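Local coordinates for protein 7,8-dihydro-6-hydroxymethylpterin pyrophosphokinase-dihydropteroate synthase (Plasmodium falciparum, PDB 6JWS) that probably catalyses two successive steps of folate biosynthesis, transferring pyrophosphate from ATP to 6-hydroxymethyl-7,8-dihydropterin and then joining the product to 4-aminobenzoate to give 7,8-dihydropteroate, at residues 50-55 with 164-169; 101-106 with 559-564; 550-555 with 594-599. The protein carries 1 engineered substitution. All coordinates share one frame; numbering follows the deposited sequence.

Contact 1. Residues 50-55 with 164-169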
loop_
_atom_site.group_PDB
_atom_site.type_symbol
_atom_site.label_atom_id
_atom_site.label_comp_id
_atom_site.label_asym_id
_atom_site.label_seq_id
_atom_site.Cartn_x
_atom_site.Cartn_y
_atom_site.Cartn_z
ATOM N N ASN B 50 8.154 -3.587 36.468
ATOM C CA ASN B 50 8.487 -3.508 35.054
ATOM C C ASN B 50 8.225 -4.858 34.380
ATOM O O ASN B 50 8.268 -5.895 35.028
ATOM C CB ASN B 50 9.883 -2.915 34.806
ATOM C CG ASN B 50 9.979 -2.211 33.466
ATOM O OD1 ASN B 50 9.156 -2.434 32.568
ATOM N ND2 ASN B 50 10.979 -1.366 33.310
ATOM N N THR B 51 7.875 -4.834 33.089
ATOM C CA THR B 51 7.704 -6.028 32.285
ATOM C C THR B 51 8.148 -5.693 30.868
ATOM O O THR B 51 8.153 -4.529 30.482
ATOM C CB THR B 51 6.245 -6.514 32.227
ATOM O OG1 THR B 51 5.342 -5.428 31.982
ATOM C CG2 THR B 51 5.795 -7.286 33.454
ATOM N N SER B 52 8.528 -6.715 30.102
ATOM C CA SER B 52 8.816 -6.573 28.689
ATOM C C SER B 52 7.555 -6.980 27.932
ATOM O O SER B 52 6.591 -7.405 28.562
ATOM C CB SER B 52 9.964 -7.484 28.325
ATOM O OG SER B 52 9.546 -8.855 28.351
ATOM N N TYR B 53 7.572 -6.871 26.593
ATOM C CA TYR B 53 6.604 -7.595 25.795
ATOM C C TYR B 53 6.759 -9.097 26.033
ATOM O O TYR B 53 7.759 -9.583 26.546
ATOM C CB TYR B 53 6.684 -7.200 24.312
ATOM C CG TYR B 53 6.162 -5.808 24.066
ATOM C CD1 TYR B 53 4.792 -5.558 24.014
ATOM C CD2 TYR B 53 7.031 -4.723 23.968
ATOM C CE1 TYR B 53 4.310 -4.267 23.850
ATOM C CE2 TYR B 53 6.567 -3.426 23.815
ATOM C CZ TYR B 53 5.195 -3.199 23.752
ATOM O OH TYR B 53 4.712 -1.914 23.648
ATOM N N LEU B 54 5.749 -9.832 25.600
ATOM C CA LEU B 54 5.821 -11.263 25.416
ATOM C C LEU B 54 6.447 -11.510 24.047
ATOM O O LEU B 54 6.209 -10.734 23.125
ATOM C CB LEU B 54 4.370 -11.741 25.409
ATOM C CG LEU B 54 4.083 -12.911 26.323
ATOM C CD1 LEU B 54 2.585 -13.012 26.607
ATOM C CD2 LEU B 54 4.598 -14.190 25.663
ATOM N N TYR B 55 7.221 -12.600 23.915
ATOM C CA TYR B 55 7.889 -12.897 22.653
ATOM C C TYR B 55 7.817 -14.381 22.327
ATOM O O TYR B 55 7.985 -15.223 23.198
ATOM C CB TYR B 55 9.350 -12.460 22.683
ATOM C CG TYR B 55 9.545 -10.967 22.702
ATOM C CD1 TYR B 55 9.585 -10.233 21.522
ATOM C CD2 TYR B 55 9.661 -10.283 23.904
ATOM C CE1 TYR B 55 9.770 -8.859 21.543
ATOM C CE2 TYR B 55 9.862 -8.919 23.938
ATOM C CZ TYR B 55 9.908 -8.205 22.755
ATOM O OH TYR B 55 10.081 -6.850 22.803
ATOM N N TYR B 164 8.294 -19.052 24.666
ATOM C CA TYR B 164 7.486 -17.897 25.018
ATOM C C TYR B 164 8.084 -17.299 26.279
ATOM O O TYR B 164 8.229 -17.985 27.292
ATOM C CB TYR B 164 5.998 -18.259 25.110
ATOM C CG TYR B 164 5.503 -18.799 23.796
ATOM C CD1 TYR B 164 5.614 -20.154 23.495
ATOM C CD2 TYR B 164 5.046 -17.946 22.806
ATOM C CE1 TYR B 164 5.242 -20.655 22.256
ATOM C CE2 TYR B 164 4.668 -18.431 21.564
ATOM C CZ TYR B 164 4.779 -19.786 21.284
ATOM O OH TYR B 164 4.423 -20.275 20.059
ATOM N N ASN B 165 8.421 -16.013 26.186
ATOM C CA ASN B 165 9.367 -15.397 27.092
ATOM C C ASN B 165 8.857 -14.030 27.523
ATOM O O ASN B 165 8.316 -13.284 26.720
ATOM C CB ASN B 165 10.683 -15.137 26.356
ATOM C CG ASN B 165 11.880 -15.638 27.121
ATOM O OD1 ASN B 165 12.030 -16.848 27.315
ATOM N ND2 ASN B 165 12.737 -14.716 27.545
ATOM N N LEU B 166 9.173 -13.667 28.759
ATOM C CA LEU B 166 8.833 -12.366 29.294
ATOM C C LEU B 166 9.789 -12.086 30.445
ATOM O O LEU B 166 10.039 -12.983 31.241
ATOM C CB LEU B 166 7.374 -12.460 29.768
ATOM C CG LEU B 166 6.911 -11.400 30.757
ATOM C CD1 LEU B 166 6.770 -10.083 30.035
ATOM C CD2 LEU B 166 5.577 -11.800 31.346
ATOM N N THR B 167 10.309 -10.859 30.527
ATOM C CA THR B 167 11.043 -10.424 31.708
ATOM C C THR B 167 10.161 -9.555 32.610
ATOM O O THR B 167 9.137 -9.028 32.165
ATOM C CB THR B 167 12.394 -9.785 31.350
ATOM O OG1 THR B 167 12.221 -8.635 30.512
ATOM C CG2 THR B 167 13.395 -10.778 30.772
ATOM N N VAL B 168 10.560 -9.456 33.893
ATOM C CA VAL B 168 9.911 -8.643 34.908
ATOM C C VAL B 168 10.984 -8.076 35.834
ATOM O O VAL B 168 11.980 -8.739 36.103
ATOM C CB VAL B 168 8.825 -9.389 35.718
ATOM C CG1 VAL B 168 7.950 -10.279 34.859
ATOM C CG2 VAL B 168 9.390 -10.164 36.894
ATOM N N VAL B 169 10.781 -6.833 36.289
ATOM C CA VAL B 169 11.554 -6.292 37.395
ATOM C C VAL B 169 10.688 -6.354 38.655
ATOM O O VAL B 169 9.514 -5.964 38.634
ATOM C CB VAL B 169 12.042 -4.861 37.108
ATOM C CG1 VAL B 169 12.796 -4.278 38.290
ATOM C CG2 VAL B 169 12.873 -4.752 35.828
#

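Contact 2. Residues 101-106 with 559-564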
loop_
_atom_site.group_PDB
_atom_site.type_symbol
_atom_site.label_atom_id
_atom_site.label_comp_id
_atom_site.label_asym_id
_atom_site.label_seq_id
_atom_site.Cartn_x
_atom_site.Cartn_y
_atom_site.Cartn_z
ATOM N N LYS B 101 -2.101 -2.741 46.779
ATOM C CA LYS B 101 -2.348 -2.408 45.384
ATOM C C LYS B 101 -2.190 -0.906 45.131
ATOM O O LYS B 101 -2.475 -0.447 44.027
ATOM C CB LYS B 101 -3.724 -2.924 44.943
ATOM C CG LYS B 101 -3.806 -4.427 44.703
ATOM C CD LYS B 101 -5.141 -4.904 44.125
ATOM C CE LYS B 101 -5.278 -4.775 42.617
ATOM N NZ LYS B 101 -6.620 -5.224 42.165
ATOM N N GLU B 102 -1.723 -0.160 46.143
ATOM C CA GLU B 102 -1.551 1.284 46.065
ATOM C C GLU B 102 -0.723 1.669 44.839
ATOM O O GLU B 102 0.197 0.945 44.452
ATOM C CB GLU B 102 -0.782 1.794 47.284
ATOM C CG GLU B 102 -1.636 2.016 48.519
ATOM C CD GLU B 102 -0.970 2.848 49.612
ATOM O OE1 GLU B 102 0.270 3.043 49.544
ATOM O OE2 GLU B 102 -1.692 3.303 50.537
ATOM N N LEU B 103 -1.016 2.859 44.295
ATOM C CA LEU B 103 -0.318 3.407 43.144
ATOM C C LEU B 103 0.956 4.096 43.610
ATOM O O LEU B 103 0.945 4.774 44.628
ATOM C CB LEU B 103 -1.205 4.433 42.428
ATOM C CG LEU B 103 -2.365 3.886 41.605
ATOM C CD1 LEU B 103 -3.053 5.025 40.873
ATOM C CD2 LEU B 103 -1.915 2.796 40.640
ATOM N N ILE B 104 2.018 3.961 42.804
ATOM C CA ILE B 104 3.270 4.675 42.981
ATOM C C ILE B 104 3.575 5.432 41.688
ATOM O O ILE B 104 3.167 5.009 40.601
ATOM C CB ILE B 104 4.382 3.669 43.333
ATOM C CG1 ILE B 104 4.655 2.697 42.175
ATOM C CG2 ILE B 104 4.051 2.928 44.631
ATOM C CD1 ILE B 104 5.849 1.796 42.390
ATOM N N ASP B 105 4.276 6.563 41.810
ATOM C CA ASP B 105 4.722 7.291 40.637
ATOM C C ASP B 105 6.244 7.218 40.517
ATOM O O ASP B 105 6.823 7.756 39.579
ATOM C CB ASP B 105 4.167 8.719 40.591
ATOM C CG ASP B 105 4.562 9.603 41.765
ATOM O OD1 ASP B 105 5.333 9.126 42.641
ATOM O OD2 ASP B 105 4.073 10.764 41.804
ATOM N N LYS B 106 6.892 6.527 41.456
ATOM C CA LYS B 106 8.333 6.376 41.414
ATOM C C LYS B 106 8.752 5.307 42.410
ATOM O O LYS B 106 8.000 4.947 43.310
ATOM C CB LYS B 106 9.046 7.700 41.706
ATOM C CG LYS B 106 10.528 7.721 41.351
ATOM C CD LYS B 106 11.130 9.112 41.166
ATOM C CE LYS B 106 12.513 9.051 40.543
ATOM N NZ LYS B 106 13.073 10.395 40.263
ATOM N N LEU B 559 2.221 4.654 29.493
ATOM C CA LEU B 559 2.593 3.247 29.551
ATOM C C LEU B 559 3.623 3.044 30.664
ATOM O O LEU B 559 3.512 2.107 31.438
ATOM C CB LEU B 559 3.111 2.780 28.180
ATOM C CG LEU B 559 3.660 1.350 28.115
ATOM C CD1 LEU B 559 3.423 0.705 26.751
ATOM C CD2 LEU B 559 5.143 1.278 28.506
ATOM N N ASN B 560 4.625 3.921 30.752
ATOM C CA ASN B 560 5.647 3.776 31.782
ATOM C C ASN B 560 5.005 3.765 33.167
ATOM O O ASN B 560 5.431 3.005 34.032
ATOM C CB ASN B 560 6.729 4.864 31.736
ATOM C CG ASN B 560 7.632 4.709 30.536
ATOM O OD1 ASN B 560 7.731 3.614 29.976
ATOM N ND2 ASN B 560 8.292 5.787 30.127
ATOM N N PHE B 561 4.005 4.634 33.369
ATOM C CA PHE B 561 3.295 4.711 34.638
ATOM C C PHE B 561 2.525 3.421 34.898
ATOM O O PHE B 561 2.648 2.844 35.969
ATOM C CB PHE B 561 2.351 5.908 34.678
ATOM C CG PHE B 561 1.543 6.028 35.949
ATOM C CD1 PHE B 561 2.148 6.403 37.141
ATOM C CD2 PHE B 561 0.171 5.817 35.949
ATOM C CE1 PHE B 561 1.403 6.561 38.303
ATOM C CE2 PHE B 561 -0.572 5.982 37.112
ATOM C CZ PHE B 561 0.043 6.337 38.291
ATOM N N LEU B 562 1.762 2.943 33.916
ATOM C CA LEU B 562 1.025 1.705 34.111
ATOM C C LEU B 562 1.992 0.561 34.404
ATOM O O LEU B 562 1.740 -0.263 35.283
ATOM C CB LEU B 562 0.172 1.396 32.874
ATOM C CG LEU B 562 -1.262 1.912 32.960
ATOM C CD1 LEU B 562 -1.327 3.429 32.850
ATOM C CD2 LEU B 562 -2.139 1.246 31.911
ATOM N N VAL B 563 3.089 0.505 33.649
ATOM C CA VAL B 563 4.036 -0.590 33.779
ATOM C C VAL B 563 4.727 -0.538 35.151
ATOM O O VAL B 563 4.941 -1.580 35.774
ATOM C CB VAL B 563 5.012 -0.605 32.578
ATOM C CG1 VAL B 563 6.360 -1.209 32.907
ATOM C CG2 VAL B 563 4.391 -1.261 31.343
ATOM N N LEU B 564 5.039 0.671 35.642
ATOM C CA LEU B 564 5.592 0.820 36.982
ATOM C C LEU B 564 4.629 0.214 38.003
ATOM O O LEU B 564 5.034 -0.234 39.066
ATOM C CB LEU B 564 5.770 2.312 37.272
ATOM C CG LEU B 564 6.310 2.677 38.660
ATOM C CD1 LEU B 564 7.732 2.139 38.867
ATOM C CD2 LEU B 564 6.314 4.198 38.822
#

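Contact 3. Residues 550-555 with 594-599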
loop_
_atom_site.group_PDB
_atom_site.type_symbol
_atom_site.label_atom_id
_atom_site.label_comp_id
_atom_site.label_asym_id
_atom_site.label_seq_id
_atom_site.Cartn_x
_atom_site.Cartn_y
_atom_site.Cartn_z
ATOM N N ASP B 550 4.944 14.782 20.468
ATOM C CA ASP B 550 4.288 15.135 21.725
ATOM C C ASP B 550 3.296 14.038 22.141
ATOM O O ASP B 550 3.308 13.600 23.292
ATOM C CB ASP B 550 3.617 16.514 21.659
ATOM C CG ASP B 550 4.604 17.673 21.493
ATOM O OD1 ASP B 550 5.834 17.457 21.726
ATOM O OD2 ASP B 550 4.147 18.787 21.103
ATOM N N ILE B 551 2.477 13.571 21.182
ATOM C CA ILE B 551 1.456 12.560 21.426
ATOM C C ILE B 551 2.108 11.209 21.733
ATOM O O ILE B 551 1.790 10.592 22.742
ATOM C CB ILE B 551 0.441 12.544 20.261
ATOM C CG1 ILE B 551 -0.484 13.773 20.326
ATOM C CG2 ILE B 551 -0.345 11.248 20.212
ATOM C CD1 ILE B 551 -1.095 14.146 19.001
ATOM N N LYS B 552 3.087 10.790 20.916
ATOM C CA LYS B 552 3.888 9.602 21.178
ATOM C C LYS B 552 4.515 9.637 22.574
ATOM O O LYS B 552 4.421 8.655 23.334
ATOM C CB LYS B 552 4.981 9.411 20.114
ATOM C CG LYS B 552 5.727 8.089 20.197
ATOM C CD LYS B 552 6.912 7.897 19.253
ATOM C CE LYS B 552 7.703 6.673 19.670
ATOM N NZ LYS B 552 8.522 6.104 18.571
ATOM N N ASN B 553 5.198 10.744 22.902
ATOM C CA ASN B 553 5.861 10.852 24.207
ATOM C C ASN B 553 4.835 10.789 25.339
ATOM O O ASN B 553 5.069 10.141 26.340
ATOM C CB ASN B 553 6.787 12.071 24.325
ATOM C CG ASN B 553 8.037 11.925 23.474
ATOM O OD1 ASN B 553 8.563 10.815 23.357
ATOM N ND2 ASN B 553 8.502 13.013 22.861
ATOM N N TYR B 554 3.677 11.431 25.171
ATOM C CA TYR B 554 2.610 11.365 26.159
ATOM C C TYR B 554 2.170 9.923 26.450
ATOM O O TYR B 554 2.126 9.512 27.604
ATOM C CB TYR B 554 1.443 12.250 25.713
ATOM C CG TYR B 554 0.204 12.111 26.553
ATOM C CD1 TYR B 554 -0.742 11.134 26.259
ATOM C CD2 TYR B 554 -0.045 12.973 27.632
ATOM C CE1 TYR B 554 -1.889 10.993 27.025
ATOM C CE2 TYR B 554 -1.215 12.874 28.378
ATOM C CZ TYR B 554 -2.135 11.888 28.068
ATOM O OH TYR B 554 -3.272 11.729 28.810
ATOM N N LEU B 555 1.859 9.152 25.406
ATOM C CA LEU B 555 1.427 7.763 25.504
ATOM C C LEU B 555 2.495 6.879 26.148
ATOM O O LEU B 555 2.166 6.022 26.969
ATOM C CB LEU B 555 1.026 7.270 24.099
ATOM C CG LEU B 555 -0.224 7.970 23.554
ATOM C CD1 LEU B 555 -0.501 7.594 22.095
ATOM C CD2 LEU B 555 -1.441 7.653 24.430
ATOM N N ILE B 594 2.116 7.419 11.149
ATOM C CA ILE B 594 1.708 6.311 11.993
ATOM C C ILE B 594 2.861 5.323 12.207
ATOM O O ILE B 594 2.846 4.537 13.153
ATOM C CB ILE B 594 0.421 5.668 11.427
ATOM C CG1 ILE B 594 -0.454 5.031 12.507
ATOM C CG2 ILE B 594 0.733 4.696 10.292
ATOM C CD1 ILE B 594 -0.970 6.006 13.558
ATOM N N HIS B 595 3.886 5.374 11.348
ATOM C CA HIS B 595 5.011 4.463 11.430
ATOM C C HIS B 595 5.718 4.589 12.778
ATOM O O HIS B 595 6.383 3.642 13.225
ATOM C CB HIS B 595 5.961 4.686 10.237
ATOM C CG HIS B 595 6.680 5.996 10.309
ATOM N ND1 HIS B 595 6.164 7.163 9.733
ATOM C CD2 HIS B 595 7.841 6.341 10.917
ATOM C CE1 HIS B 595 6.978 8.171 9.983
ATOM N NE2 HIS B 595 8.011 7.695 10.717
ATOM N N VAL B 596 5.562 5.748 13.450
ATOM C CA VAL B 596 6.258 5.926 14.721
ATOM C C VAL B 596 5.740 4.944 15.780
ATOM O O VAL B 596 6.380 4.830 16.829
ATOM C CB VAL B 596 6.225 7.376 15.235
ATOM C CG1 VAL B 596 6.863 8.389 14.282
ATOM C CG2 VAL B 596 4.839 7.800 15.749
ATOM N N TYR B 597 4.633 4.221 15.490
ATOM C CA TYR B 597 4.039 3.223 16.392
ATOM C C TYR B 597 4.360 1.781 15.978
ATOM O O TYR B 597 3.701 0.853 16.449
ATOM C CB TYR B 597 2.530 3.452 16.627
ATOM C CG TYR B 597 2.243 4.795 17.262
ATOM C CD1 TYR B 597 2.415 5.005 18.630
ATOM C CD2 TYR B 597 1.867 5.885 16.492
ATOM C CE1 TYR B 597 2.211 6.251 19.217
ATOM C CE2 TYR B 597 1.668 7.135 17.062
ATOM C CZ TYR B 597 1.835 7.322 18.425
ATOM O OH TYR B 597 1.642 8.557 18.980
ATOM N N ASP B 598 5.389 1.592 15.140
ATOM C CA ASP B 598 5.695 0.300 14.540
ATOM C C ASP B 598 6.098 -0.721 15.606
ATOM O O ASP B 598 5.999 -1.914 15.363
ATOM C CB ASP B 598 6.808 0.392 13.477
ATOM C CG ASP B 598 6.331 0.869 12.112
ATOM O OD1 ASP B 598 5.095 1.008 11.914
ATOM O OD2 ASP B 598 7.199 1.117 11.249
ATOM N N GLU B 599 6.542 -0.253 16.776
ATOM C CA GLU B 599 6.932 -1.130 17.866
ATOM C C GLU B 599 5.796 -1.373 18.852
ATOM O O GLU B 599 5.993 -2.118 19.813
ATOM C CB GLU B 599 8.011 -0.455 18.718
ATOM C CG GLU B 599 9.221 -0.014 17.925
ATOM C CD GLU B 599 10.058 -1.187 17.455
ATOM O OE1 GLU B 599 10.666 -1.863 18.315
ATOM O OE2 GLU B 599 10.077 -1.427 16.227
#

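Contact 1. Residues 50-55 with 164-169
Asn50-Tyr55 and Tyr164-Val169 run antiparallel, their directions 167° apart, as central neighbours in an antiparallel sheet whose core belongs to the pyrophosphokinase (HPPK) part and which strands 372-377 and 382-384 extend. Thr51 and Val168 form a non-hydrogen-bonded pair, Tyr55 and Asn165 a hydrogen-bonded one. Between them the partnering slips by one residue, an instructive case of a side chain standing in for the main chain. Ser52 N still bonds Thr167 O at 3.2 Å, but Thr167 N turns to Ser52 OG, 3.1 Å away along a nearly straight bond (168°). A chi1 of 71° sets this hydroxyl between its own backbone N and carbonyl carbon, where it also donates to Tyr53 O at 2.6 Å. One oxygen thus spans the break, accepting from Thr167 N and donating to Tyr53 O.

Apolar contacts line the face of Thr51 and Val168. Thr51 CG2 meets Val168 CG1 at 3.9 Å, and Leu38 of helix 30-44 lies against Val168 and Leu166. On the other face Asn50 CB touches Val169 CG2 at 3.7 Å, whereas the Asn50 amide leads away to Tyr110 OH and to Arg569, just after helix 547-564, which also donates to Thr51 O. The phenol of Tyr55 extends to Asp335 and Arg374, and Asp335 also receives Tyr53 N. Asn165 O sits near the plane of the Tyr55 ring, at its edge, and accepts Tyr55 N at 3.1 Å, with the donor in the carbonyl plane.

Contact 2. Residues 101-106 with 559-564
Leu564 meets Ile104 where the last turn of helix 547-564, a peripheral helix of the dihydropteroate synthase TIM barrel, receives the irregular loop that leads to helix 108-114. The Leu564 side chain can be followed outward. Its CB points toward the loop, and with CG anti to the backbone N (chi1 178°) the branch projects straight into it. CG lies 3.9 Å from Ile104 CD1, the two side chains crossing at about a right angle. Beyond this fork the methyls part company: CD1 stays with Ile104 CD1 at 4.0 Å, whereas CD2 turns to the main chain, 3.5 Å from Asp105 C and close to Lys106 N, while still touching Ile104 O.

One turn earlier, Phe561 offers its ring to the same loop. Leu103 CD1 and Asp105 CA both approach the ring edge, near its plane. The side chains that meet are mostly apolar, at the surface of the protein, but a polar tie is added from just beyond the helix, where Asn565 ND2 donates to both Ile104 O and Phe561 O. Lys101, further back in the loop, fastens to the backbone carbonyls of Lys515 and Lys518. Obliquely to the Phe561 ring, Ile104 O comes within 3.3 Å of CE1.

Contact 3. Residues 550-555 with 594-599
Lys552 NZ donates to Val596 O at 3.0 Å, lying in the carbonyl plane and on a lone pair, with a C=O...N angle of 144°. The lysine stretches out to do so: CG stands anti to the backbone N (chi1 -171°) and the chain stays extended from there to the tip. Its aliphatic part is used on the way. Lys552 CD passes Val596 CG2 at 4.1 Å, and Lys552 CG lies at the same distance from Tyr597 CE1. Lysine and tyrosine slide past each other in opposite directions, the phenol reaching the base of the lysine, which places Tyr597 OH 3.6 Å from Lys552 CB. The hydroxyl also meets Ile551 CG2 at 3.6 Å and Leu555 CD1 at 3.9 Å, so three residues on one face of the helix receive the end of the phenol. Although Lys552 N is near as well, its direction is wrong for a bond to this hydroxyl.

Outside this first shell, the backbone fixes both partners. Leu555 N bonds Ile551 O at 3.0 Å within the helix; in the facing 3-10 turn Tyr597 N bonds Ile594 O at 3.0 Å, presenting Val596 and Tyr597 together. Tyr597 O in turn accepts Lys386 NZ, and Glu599 forms a salt bridge with Arg374.

Val548 and Tyr549, an earlier part of helix 547-564, cover Val596, while Ile576, just after strand 572-575, touches Tyr597. The contact therefore packs the link between helix 584-592 and strand 603-604 against helix 547-564 of the TIM barrel, which lies between strands 525-529 and 572-575 in the chain.

In the fold
From the N terminus, strand 46-57 comes first, then the loop at 101-106; contact 1 closes when strand 163-172 returns to its neighbour in the antiparallel sheet. Contact 2 closes much later, at 559-564, and so crosses contact 1, joining the loop of the kinase part to a helix of the synthase barrel. Contact 3 opens at 550-555 on that same helix and closes at 594-599, crossing contact 2 but following contact 1 in series. Contacts 2 and 3 thus share helix 547-564, and contact 1 packs on it through Asn50, against Val563, and Tyr53, against Leu559. Tyr53 also reaches Glu599, so contact 1 touches both others across the boundary between the two enzymes.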